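Local coordinates for nitronate monooxygenase family protein (Pseudomonas aeruginosa, PDB 4QIT) that uses FMN and molecular oxygen to carry out the oxidative denitrification of alkyl nitronates, with the toxin propionate 3-nitronate as the best substrate, at residues L125-H139 and Q147-C161. The protein carries 1 engineered substitution. Sequence-based numbering, arbitrary orientation.
With FMN (flavin mononucleotide), chain C.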
ATOM      1  N   LEU A 125      -0.506  -6.697 -33.286  1.00 17.28           N
ATOM      2  CA  LEU A 125      -0.284  -5.320 -33.730  1.00 19.07           C
ATOM      3  C   LEU A 125      -0.966  -4.967 -35.060  1.00 17.94           C
ATOM      4  O   LEU A 125      -1.669  -3.958 -35.143  1.00 18.84           O
ATOM      5  CB  LEU A 125       1.215  -4.980 -33.764  1.00 18.51           C
ATOM      6  CG  LEU A 125       1.613  -3.599 -34.285  1.00 20.64           C
ATOM      7  CD1 LEU A 125       0.956  -2.487 -33.466  1.00 18.42           C
ATOM      8  CD2 LEU A 125       3.125  -3.444 -34.279  1.00 23.41           C
ATOM      9  N   PRO A 126      -0.771  -5.788 -36.109  1.00 19.39           N
ATOM     10  CA  PRO A 126      -1.462  -5.393 -37.344  1.00 20.39           C
ATOM     11  C   PRO A 126      -2.987  -5.409 -37.214  1.00 20.87           C
ATOM     12  O   PRO A 126      -3.649  -4.584 -37.846  1.00 20.63           O
ATOM     13  CB  PRO A 126      -0.979  -6.425 -38.374  1.00 22.83           C
ATOM     14  CG  PRO A 126      -0.431  -7.561 -37.572  1.00 25.43           C
ATOM     15  CD  PRO A 126       0.109  -6.950 -36.319  1.00 21.00           C
ATOM     16  N   MET A 127      -3.541  -6.310 -36.408  1.00 19.75           N
ATOM     17  CA  MET A 127      -4.986  -6.296 -36.169  1.00 18.38           C
ATOM     18  C   MET A 127      -5.437  -4.989 -35.512  1.00 18.30           C
ATOM     19  O   MET A 127      -6.459  -4.404 -35.903  1.00 19.33           O
ATOM     20  CB  MET A 127      -5.419  -7.506 -35.336  1.00 17.28           C
ATOM     21  CG  MET A 127      -6.913  -7.590 -35.086  1.00 17.11           C
ATOM     22  SD  MET A 127      -7.504  -6.630 -33.672  1.00 16.90           S
ATOM     23  CE  MET A 127      -6.810  -7.559 -32.303  1.00 17.96           C
ATOM     24  N   LEU A 128      -4.679  -4.524 -34.523  1.00 17.00           N
ATOM     25  CA  LEU A 128      -5.009  -3.262 -33.861  1.00 20.54           C
ATOM     26  C   LEU A 128      -4.891  -2.066 -34.808  1.00 18.97           C
ATOM     27  O   LEU A 128      -5.671  -1.118 -34.719  1.00 19.68           O
ATOM     28  CB  LEU A 128      -4.134  -3.054 -32.619  1.00 16.60           C
ATOM     29  CG  LEU A 128      -4.324  -4.052 -31.472  1.00 17.12           C
ATOM     30  CD1 LEU A 128      -3.256  -3.825 -30.409  1.00 16.38           C
ATOM     31  CD2 LEU A 128      -5.717  -3.932 -30.866  1.00 16.31           C
ATOM     32  N   LEU A 129      -3.914  -2.113 -35.712  1.00 19.90           N
ATOM     33  CA  LEU A 129      -3.709  -1.023 -36.665  1.00 18.56           C
ATOM     34  C   LEU A 129      -4.872  -0.952 -37.655  1.00 20.87           C
ATOM     35  O   LEU A 129      -5.209   0.121 -38.160  1.00 27.35           O
ATOM     36  CB  LEU A 129      -2.372  -1.185 -37.397  1.00 20.26           C
ATOM     37  CG  LEU A 129      -1.115  -1.067 -36.530  1.00 21.12           C
ATOM     38  CD1 LEU A 129       0.124  -1.338 -37.362  1.00 25.32           C
ATOM     39  CD2 LEU A 129      -1.027   0.294 -35.870  1.00 21.37           C
ATOM     40  N   GLU A 130      -5.499  -2.096 -37.910  1.00 21.06           N
ATOM     41  CA  GLU A 130      -6.662  -2.144 -38.790  1.00 20.19           C
ATOM     42  C   GLU A 130      -7.927  -1.654 -38.083  1.00 23.37           C
ATOM     43  O   GLU A 130      -8.698  -0.868 -38.639  1.00 23.55           O
ATOM     44  CB  GLU A 130      -6.894  -3.568 -39.294  1.00 20.98           C
ATOM     45  CG  GLU A 130      -5.830  -4.101 -40.244  1.00 24.59           C
ATOM     46  CD  GLU A 130      -6.037  -5.572 -40.556  1.00 31.40           C
ATOM     47  OE1 GLU A 130      -6.171  -5.917 -41.749  1.00 41.44           O
ATOM     48  OE2 GLU A 130      -6.061  -6.387 -39.606  1.00 33.00           O
ATOM     49  N   GLU A 131      -8.144  -2.125 -36.858  1.00 20.95           N
ATOM     50  CA  GLU A 131      -9.388  -1.837 -36.142  1.00 20.49           C
ATOM     51  C   GLU A 131      -9.409  -0.458 -35.478  1.00 21.52           C
ATOM     52  O   GLU A 131     -10.479   0.128 -35.293  1.00 19.87           O
ATOM     53  CB  GLU A 131      -9.680  -2.929 -35.104  1.00 20.27           C
ATOM     54  CG  GLU A 131      -9.913  -4.315 -35.693  1.00 21.45           C
ATOM     55  CD  GLU A 131     -11.023  -4.349 -36.733  1.00 21.88           C
ATOM     56  OE1 GLU A 131     -12.100  -3.755 -36.499  1.00 23.03           O
ATOM     57  OE2 GLU A 131     -10.821  -4.984 -37.790  1.00 24.69           O
ATOM     58  N   ARG A 132      -8.231   0.037 -35.108  1.00 19.00           N
ATOM     59  CA  ARG A 132      -8.070   1.371 -34.525  1.00 21.16           C
ATOM     60  C   ARG A 132      -9.032   1.714 -33.383  1.00 21.99           C
ATOM     61  O   ARG A 132      -9.825   2.653 -33.493  1.00 19.20           O
ATOM     62  CB  ARG A 132      -8.159   2.444 -35.616  1.00 24.69           C
ATOM     63  CG  ARG A 132      -7.191   2.208 -36.762  1.00 24.37           C
ATOM     64  CD  ARG A 132      -7.244   3.312 -37.811  1.00 32.51           C
ATOM     65  NE  ARG A 132      -6.615   2.878 -39.058  1.00 39.58           N
ATOM     66  CZ  ARG A 132      -6.063   3.692 -39.954  1.00 43.03           C
ATOM     67  NH1 ARG A 132      -6.048   5.002 -39.748  1.00 42.12           N
ATOM     68  NH2 ARG A 132      -5.519   3.191 -41.058  1.00 44.13           N
ATOM     69  N   PRO A 133      -8.959   0.963 -32.273  1.00 20.09           N
ATOM     70  CA  PRO A 133      -9.708   1.409 -31.096  1.00 17.21           C
ATOM     71  C   PRO A 133      -9.126   2.735 -30.620  1.00 18.34           C
ATOM     72  O   PRO A 133      -7.966   3.028 -30.907  1.00 16.40           O
ATOM     73  CB  PRO A 133      -9.444   0.297 -30.075  1.00 18.45           C
ATOM     74  CG  PRO A 133      -8.147  -0.315 -30.496  1.00 18.39           C
ATOM     75  CD  PRO A 133      -8.116  -0.213 -31.997  1.00 18.41           C
ATOM     76  N   ALA A 134      -9.915   3.542 -29.918  1.00 17.46           N
ATOM     77  CA  ALA A 134      -9.441   4.849 -29.478  1.00 16.64           C
ATOM     78  C   ALA A 134      -8.228   4.747 -28.558  1.00 15.44           C
ATOM     79  O   ALA A 134      -7.327   5.589 -28.609  1.00 15.49           O
ATOM     80  CB  ALA A 134     -10.561   5.613 -28.793  1.00 17.19           C
ATOM     81  N   ALA A 135      -8.203   3.719 -27.712  1.00 13.34           N
ATOM     82  CA  ALA A 135      -7.073   3.526 -26.814  1.00 15.66           C
ATOM     83  C   ALA A 135      -6.615   2.074 -26.779  1.00 11.50           C
ATOM     84  O   ALA A 135      -7.430   1.147 -26.839  1.00 11.62           O
ATOM     85  CB  ALA A 135      -7.414   4.004 -25.413  1.00 15.28           C
ATOM     86  N   VAL A 136      -5.303   1.886 -26.710  1.00 11.35           N
ATOM     87  CA  VAL A 136      -4.721   0.571 -26.468  1.00 13.04           C
ATOM     88  C   VAL A 136      -3.839   0.659 -25.225  1.00 12.92           C
ATOM     89  O   VAL A 136      -3.018   1.569 -25.102  1.00 13.03           O
ATOM     90  CB  VAL A 136      -3.902   0.068 -27.676  1.00 13.81           C
ATOM     91  CG1 VAL A 136      -3.101  -1.196 -27.311  1.00 13.03           C
ATOM     92  CG2 VAL A 136      -4.817  -0.195 -28.870  1.00 15.53           C
ATOM     93  N   SER A 137      -4.033  -0.268 -24.286  1.00 12.66           N
ATOM     94  CA  SER A 137      -3.276  -0.264 -23.042  1.00 11.87           C
ATOM     95  C   SER A 137      -2.452  -1.539 -22.886  1.00 10.15           C
ATOM     96  O   SER A 137      -2.819  -2.595 -23.417  1.00 12.38           O
ATOM     97  CB  SER A 137      -4.226  -0.112 -21.851  1.00 14.72           C
ATOM     98  OG  SER A 137      -4.737   1.201 -21.765  1.00 29.72           O
ATOM     99  N   PHE A 138      -1.354  -1.435 -22.141  1.00 10.10           N
ATOM    100  CA  PHE A 138      -0.454  -2.557 -21.925  1.00 10.87           C
ATOM    101  C   PHE A 138      -0.175  -2.765 -20.449  1.00 10.34           C
ATOM    102  O   PHE A 138      -0.034  -1.794 -19.690  1.00 12.40           O
ATOM    103  CB  PHE A 138       0.864  -2.344 -22.684  1.00 10.50           C
ATOM    104  CG  PHE A 138       0.679  -2.281 -24.168  1.00 10.67           C
ATOM    105  CD1 PHE A 138       0.514  -3.440 -24.898  1.00 12.53           C
ATOM    106  CD2 PHE A 138       0.645  -1.059 -24.828  1.00 12.46           C
ATOM    107  CE1 PHE A 138       0.328  -3.404 -26.282  1.00 13.09           C
ATOM    108  CE2 PHE A 138       0.464  -1.005 -26.217  1.00 14.00           C
ATOM    109  CZ  PHE A 138       0.299  -2.178 -26.941  1.00 11.91           C
ATOM    110  N   HIS A 139      -0.091  -4.033 -20.057  1.00  9.76           N
ATOM    111  CA  HIS A 139       0.141  -4.440 -18.673  1.00 10.39           C
ATOM    112  C   HIS A 139       1.380  -5.322 -18.634  1.00 11.85           C
ATOM    113  O   HIS A 139       1.579  -6.138 -19.536  1.00 13.02           O
ATOM    114  CB  HIS A 139      -1.053  -5.247 -18.158  1.00 12.26           C
ATOM    115  CG  HIS A 139      -1.213  -5.213 -16.671  1.00 11.35           C
ATOM    116  ND1 HIS A 139      -1.410  -4.037 -15.972  1.00 13.64           N
ATOM    117  CD2 HIS A 139      -1.222  -6.201 -15.746  1.00 14.61           C
ATOM    118  CE1 HIS A 139      -1.526  -4.304 -14.689  1.00 15.66           C
ATOM    119  NE2 HIS A 139      -1.411  -5.614 -14.520  1.00 12.06           N
ATOM    120  N   GLN A 147       6.739   0.279 -31.999  1.00 18.38           N
ATOM    121  CA  GLN A 147       5.389  -0.283 -32.015  1.00 18.85           C
ATOM    122  C   GLN A 147       4.358   0.673 -31.416  1.00 17.71           C
ATOM    123  O   GLN A 147       3.259   0.809 -31.952  1.00 16.27           O
ATOM    124  CB  GLN A 147       5.359  -1.635 -31.308  1.00 18.82           C
ATOM    125  CG  GLN A 147       6.214  -2.684 -32.002  1.00 21.75           C
ATOM    126  CD  GLN A 147       6.146  -4.024 -31.315  1.00 24.48           C
ATOM    127  OE1 GLN A 147       5.105  -4.409 -30.779  1.00 27.47           O
ATOM    128  NE2 GLN A 147       7.260  -4.745 -31.316  1.00 26.39           N
ATOM    129  N   VAL A 148       4.723   1.333 -30.318  1.00 19.27           N
ATOM    130  CA  VAL A 148       3.892   2.382 -29.732  1.00 17.63           C
ATOM    131  C   VAL A 148       3.635   3.467 -30.770  1.00 18.47           C
ATOM    132  O   VAL A 148       2.510   3.928 -30.928  1.00 18.40           O
ATOM    133  CB  VAL A 148       4.574   3.020 -28.500  1.00 17.37           C
ATOM    134  CG1 VAL A 148       3.767   4.205 -27.983  1.00 18.39           C
ATOM    135  CG2 VAL A 148       4.774   1.982 -27.393  1.00 18.53           C
ATOM    136  N   ARG A 149       4.690   3.851 -31.491  1.00 20.87           N
ATOM    137  CA  ARG A 149       4.588   4.848 -32.559  1.00 21.15           C
ATOM    138  C   ARG A 149       3.647   4.426 -33.685  1.00 18.99           C
ATOM    139  O   ARG A 149       2.876   5.238 -34.200  1.00 20.63           O
ATOM    140  CB  ARG A 149       5.971   5.130 -33.148  1.00 25.40           C
ATOM    141  CG  ARG A 149       6.881   5.934 -32.232  1.00 28.06           C
ATOM    142  CD  ARG A 149       6.301   7.299 -31.910  1.00 28.35           C
ATOM    143  NE  ARG A 149       7.110   8.009 -30.924  1.00 33.81           N
ATOM    144  CZ  ARG A 149       6.713   9.104 -30.284  1.00 37.09           C
ATOM    145  NH1 ARG A 149       5.516   9.614 -30.534  1.00 41.04           N
ATOM    146  NH2 ARG A 149       7.506   9.686 -29.395  1.00 39.72           N
ATOM    147  N   ALA A 150       3.726   3.159 -34.073  1.00 18.22           N
ATOM    148  CA  ALA A 150       2.874   2.636 -35.134  1.00 20.53           C
ATOM    149  C   ALA A 150       1.391   2.764 -34.775  1.00 24.25           C
ATOM    150  O   ALA A 150       0.569   3.125 -35.621  1.00 23.27           O
ATOM    151  CB  ALA A 150       3.232   1.199 -35.436  1.00 24.73           C
ATOM    152  N   LEU A 151       1.054   2.462 -33.522  1.00 19.25           N
ATOM    153  CA  LEU A 151      -0.318   2.617 -33.045  1.00 18.83           C
ATOM    154  C   LEU A 151      -0.738   4.082 -33.063  1.00 19.84           C
ATOM    155  O   LEU A 151      -1.845   4.424 -33.486  1.00 20.29           O
ATOM    156  CB  LEU A 151      -0.452   2.050 -31.624  1.00 20.05           C
ATOM    157  CG  LEU A 151      -0.275   0.539 -31.487  1.00 13.48           C
ATOM    158  CD1 LEU A 151       0.041   0.148 -30.045  1.00 18.38           C
ATOM    159  CD2 LEU A 151      -1.522  -0.185 -31.959  1.00 15.86           C
ATOM    160  N   GLN A 152       0.154   4.951 -32.608  1.00 19.10           N
ATOM    161  CA  GLN A 152      -0.132   6.376 -32.545  1.00 19.19           C
ATOM    162  C   GLN A 152      -0.301   6.971 -33.944  1.00 22.69           C
ATOM    163  O   GLN A 152      -1.065   7.916 -34.137  1.00 24.17           O
ATOM    164  CB  GLN A 152       0.960   7.096 -31.749  1.00 18.93           C
ATOM    165  CG  GLN A 152       0.910   6.768 -30.243  1.00 18.26           C
ATOM    166  CD  GLN A 152       2.172   7.155 -29.491  1.00 22.41           C
ATOM    167  OE1 GLN A 152       3.279   7.114 -30.037  1.00 21.93           O
ATOM    168  NE2 GLN A 152       2.016   7.515 -28.219  1.00 19.48           N
ATOM    169  N   ALA A 153       0.394   6.385 -34.914  1.00 22.26           N
ATOM    170  CA  ALA A 153       0.351   6.864 -36.296  1.00 25.24           C
ATOM    171  C   ALA A 153      -1.049   6.772 -36.904  1.00 27.10           C
ATOM    172  O   ALA A 153      -1.389   7.537 -37.812  1.00 26.91           O
ATOM    173  CB  ALA A 153       1.360   6.096 -37.149  1.00 23.89           C
ATOM    174  N   VAL A 154      -1.860   5.836 -36.414  1.00 22.26           N
ATOM    175  CA  VAL A 154      -3.233   5.706 -36.892  1.00 24.93           C
ATOM    176  C   VAL A 154      -4.236   6.282 -35.884  1.00 22.01           C
ATOM    177  O   VAL A 154      -5.433   5.990 -35.946  1.00 28.40           O
ATOM    178  CB  VAL A 154      -3.595   4.246 -37.261  1.00 26.94           C
ATOM    179  CG1 VAL A 154      -2.740   3.762 -38.426  1.00 30.63           C
ATOM    180  CG2 VAL A 154      -3.425   3.329 -36.067  1.00 23.73           C
ATOM    181  N   GLY A 155      -3.735   7.099 -34.961  1.00 22.76           N
ATOM    182  CA  GLY A 155      -4.595   7.874 -34.083  1.00 21.86           C
ATOM    183  C   GLY A 155      -4.890   7.273 -32.722  1.00 24.31           C
ATOM    184  O   GLY A 155      -5.575   7.895 -31.910  1.00 24.99           O
ATOM    185  N   ILE A 156      -4.371   6.077 -32.466  1.00 21.69           N
ATOM    186  CA  ILE A 156      -4.611   5.389 -31.195  1.00 20.29           C
ATOM    187  C   ILE A 156      -3.837   6.033 -30.036  1.00 18.26           C
ATOM    188  O   ILE A 156      -2.651   6.352 -30.171  1.00 18.07           O
ATOM    189  CB  ILE A 156      -4.213   3.899 -31.303  1.00 17.51           C
ATOM    190  CG1 ILE A 156      -4.970   3.221 -32.448  1.00 20.33           C
ATOM    191  CG2 ILE A 156      -4.433   3.177 -29.968  1.00 16.11           C
ATOM    192  CD1 ILE A 156      -4.411   1.871 -32.845  1.00 17.81           C
ATOM    193  N   ARG A 157      -4.509   6.239 -28.899  1.00 15.41           N
ATOM    194  CA  ARG A 157      -3.825   6.676 -27.683  1.00 14.80           C
ATOM    195  C   ARG A 157      -3.294   5.453 -26.942  1.00 14.44           C
ATOM    196  O   ARG A 157      -4.009   4.464 -26.806  1.00 16.73           O
ATOM    197  CB  ARG A 157      -4.772   7.449 -26.762  1.00 15.76           C
ATOM    198  CG  ARG A 157      -5.464   8.633 -27.416  1.00 15.87           C
ATOM    199  CD  ARG A 157      -4.473   9.640 -27.950  1.00 20.64           C
ATOM    200  NE  ARG A 157      -5.148  10.866 -28.363  1.00 21.88           N
ATOM    201  CZ  ARG A 157      -4.616  11.774 -29.173  1.00 25.81           C
ATOM    202  NH1 ARG A 157      -3.402  11.591 -29.676  1.00 28.61           N
ATOM    203  NH2 ARG A 157      -5.303  12.866 -29.485  1.00 25.41           N
ATOM    204  N   VAL A 158      -2.051   5.521 -26.469  1.00 12.18           N
ATOM    205  CA  VAL A 158      -1.411   4.361 -25.839  1.00 12.74           C
ATOM    206  C   VAL A 158      -1.155   4.588 -24.352  1.00 13.65           C
ATOM    207  O   VAL A 158      -0.499   5.566 -23.959  1.00 13.37           O
ATOM    208  CB  VAL A 158      -0.080   3.996 -26.528  1.00 13.32           C
ATOM    209  CG1 VAL A 158       0.618   2.850 -25.785  1.00 13.07           C
ATOM    210  CG2 VAL A 158      -0.320   3.622 -27.996  1.00 14.37           C
ATOM    211  N   LEU A 159      -1.679   3.681 -23.527  1.00 11.78           N
ATOM    212  CA  LEU A 159      -1.459   3.740 -22.082  1.00 11.21           C
ATOM    213  C   LEU A 159      -0.621   2.538 -21.655  1.00 10.68           C
ATOM    214  O   LEU A 159      -0.756   1.452 -22.223  1.00 11.53           O
ATOM    215  CB  LEU A 159      -2.783   3.687 -21.317  1.00 11.65           C
ATOM    216  CG  LEU A 159      -3.936   4.636 -21.653  1.00 18.34           C
ATOM    217  CD1 LEU A 159      -4.820   4.814 -20.424  1.00 20.90           C
ATOM    218  CD2 LEU A 159      -3.472   5.976 -22.168  1.00 24.10           C
ATOM    219  N   VAL A 160       0.225   2.724 -20.643  1.00 10.55           N
ATOM    220  CA  VAL A 160       0.950   1.603 -20.051  1.00 11.32           C
ATOM    221  C   VAL A 160       0.903   1.704 -18.533  1.00  8.24           C
ATOM    222  O   VAL A 160       1.063   2.787 -17.970  1.00 10.52           O
ATOM    223  CB  VAL A 160       2.435   1.550 -20.516  1.00 12.48           C
ATOM    224  CG1 VAL A 160       3.123   0.296 -19.971  1.00 11.91           C
ATOM    225  CG2 VAL A 160       2.546   1.568 -22.032  1.00 13.77           C
ATOM    226  N   CYS A 161       0.668   0.577 -17.869  1.00 10.68           N
ATOM    227  CA  CYS A 161       0.667   0.534 -16.416  1.00 11.11           C
ATOM    228  C   CYS A 161       2.087   0.513 -15.845  1.00 10.66           C
ATOM    229  O   CYS A 161       2.982  -0.162 -16.386  1.00 11.57           O
ATOM    230  CB  CYS A 161      -0.081  -0.715 -15.967  1.00 10.46           C
ATOM    231  SG  CYS A 161      -0.148  -0.932 -14.198  1.00 13.67           S
TER
HETATM  232  N1  FMN C 401      -5.285  -5.050 -15.563  1.00 26.23           N
HETATM  233  C2  FMN C 401      -4.844  -5.374 -16.839  1.00 22.75           C
HETATM  234  O2  FMN C 401      -3.965  -4.696 -17.354  1.00 31.43           O
HETATM  235  N3  FMN C 401      -5.393  -6.419 -17.547  1.00 21.59           N
HETATM  236  C4  FMN C 401      -6.382  -7.175 -16.953  1.00 21.28           C
HETATM  237  O4  FMN C 401      -6.892  -8.126 -17.539  1.00 20.96           O
HETATM  238  C4A FMN C 401      -6.816  -6.864 -15.678  1.00 27.42           C
HETATM  239  N5  FMN C 401      -7.797  -7.639 -15.118  1.00 27.68           N
HETATM  240  C5A FMN C 401      -8.275  -7.356 -13.861  1.00 23.83           C
HETATM  241  C6  FMN C 401      -9.280  -8.160 -13.342  1.00 22.71           C
HETATM  242  C7  FMN C 401      -9.803  -7.909 -12.090  1.00 21.93           C
HETATM  243  C7M FMN C 401     -10.904  -8.811 -11.608  1.00 23.97           C
HETATM  244  C8  FMN C 401      -9.299  -6.854 -11.331  1.00 21.00           C
HETATM  245  C8M FMN C 401      -9.846  -6.582  -9.958  1.00 22.62           C
HETATM  246  C9  FMN C 401      -8.281  -6.049 -11.856  1.00 23.22           C
HETATM  247  C9A FMN C 401      -7.762  -6.291 -13.133  1.00 24.50           C
HETATM  248  N10 FMN C 401      -6.753  -5.503 -13.690  1.00 25.57           N
HETATM  249  C10 FMN C 401      -6.277  -5.800 -14.965  1.00 24.26           C
HETATM  250  C1' FMN C 401      -6.158  -4.362 -12.904  1.00 23.08           C
HETATM  251  C2' FMN C 401      -6.819  -3.025 -13.193  1.00 23.73           C
HETATM  252  O2' FMN C 401      -6.385  -2.551 -14.441  1.00 23.23           O
HETATM  253  C3' FMN C 401      -6.441  -1.989 -12.144  1.00 20.65           C
HETATM  254  O3' FMN C 401      -5.054  -1.985 -11.878  1.00 19.08           O
HETATM  255  C4' FMN C 401      -7.156  -2.352 -10.861  1.00 18.01           C
HETATM  256  O4' FMN C 401      -8.435  -2.877 -11.165  1.00 20.42           O
HETATM  257  C5' FMN C 401      -7.331  -1.092 -10.031  1.00 17.85           C
HETATM  258  O5' FMN C 401      -7.616  -1.554  -8.746  1.00 10.56           O
HETATM  259  P   FMN C 401      -9.091  -1.507  -8.152  1.00  7.93           P
HETATM  260  O1P FMN C 401      -9.895  -0.463  -8.881  1.00 10.49           O
HETATM  261  O2P FMN C 401      -8.952  -1.239  -6.685  1.00  8.78           O
HETATM  262  O3P FMN C 401      -9.659  -2.861  -8.420  1.00 10.36           O
HETATM  263  O   HOH W   1      -7.685   7.842 -30.055  1.00 21.84           O
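Strands 135-139 and 157-161 run parallel, pairing Ala135 with Arg157 through Phe138 with Val160, and five backbone hydrogen bonds join them, from Arg157 N to Ala134 O (2.9 Å) through Cys161 N to Phe138 O (3.1 Å). A water donating to both Ala134 O and Gly155 O links the two segments just before the paired strands. Helices 125-131 and 147-153 cover the part of one sheet face formed by Val136, Phe138 and Val158, their axes 9.6 Å apart and inclined by 19°. Leu151 reaches from its helix to both the neighbouring helix and the sheet: its CD2 meets Leu125 CD1 at 3.7 Å, while CD1 comes in the ring plane to the edge of Phe138, 3.9 Å from CZ. Val158 CG1 lies at the same edge. Strand 135-139, helix 145-153 and strand 157-162 form one beta-alpha-beta unit of the TIM barrel. A Schellman motif with Gly155 at C-prime ends the helix and leads into Ile156. Ile156 CG2 meets Val136 CG2 at 3.6 Å; its other branch, extended at chi2 (166°), brings CD1 near Leu128 O. On the outer side, the extended Arg132 chain lays one guanidinium face over Val154, whose CG1 sits 3.6 Å from the plane, above its centre. At the C-terminal ends of the strands, Cys161 CB packs 3.6 Å from His139 ND1; the imidazole lines the FMN pocket and hydrogen-bonds through NE2 to Ser189 O, a residue of the nitroethane site.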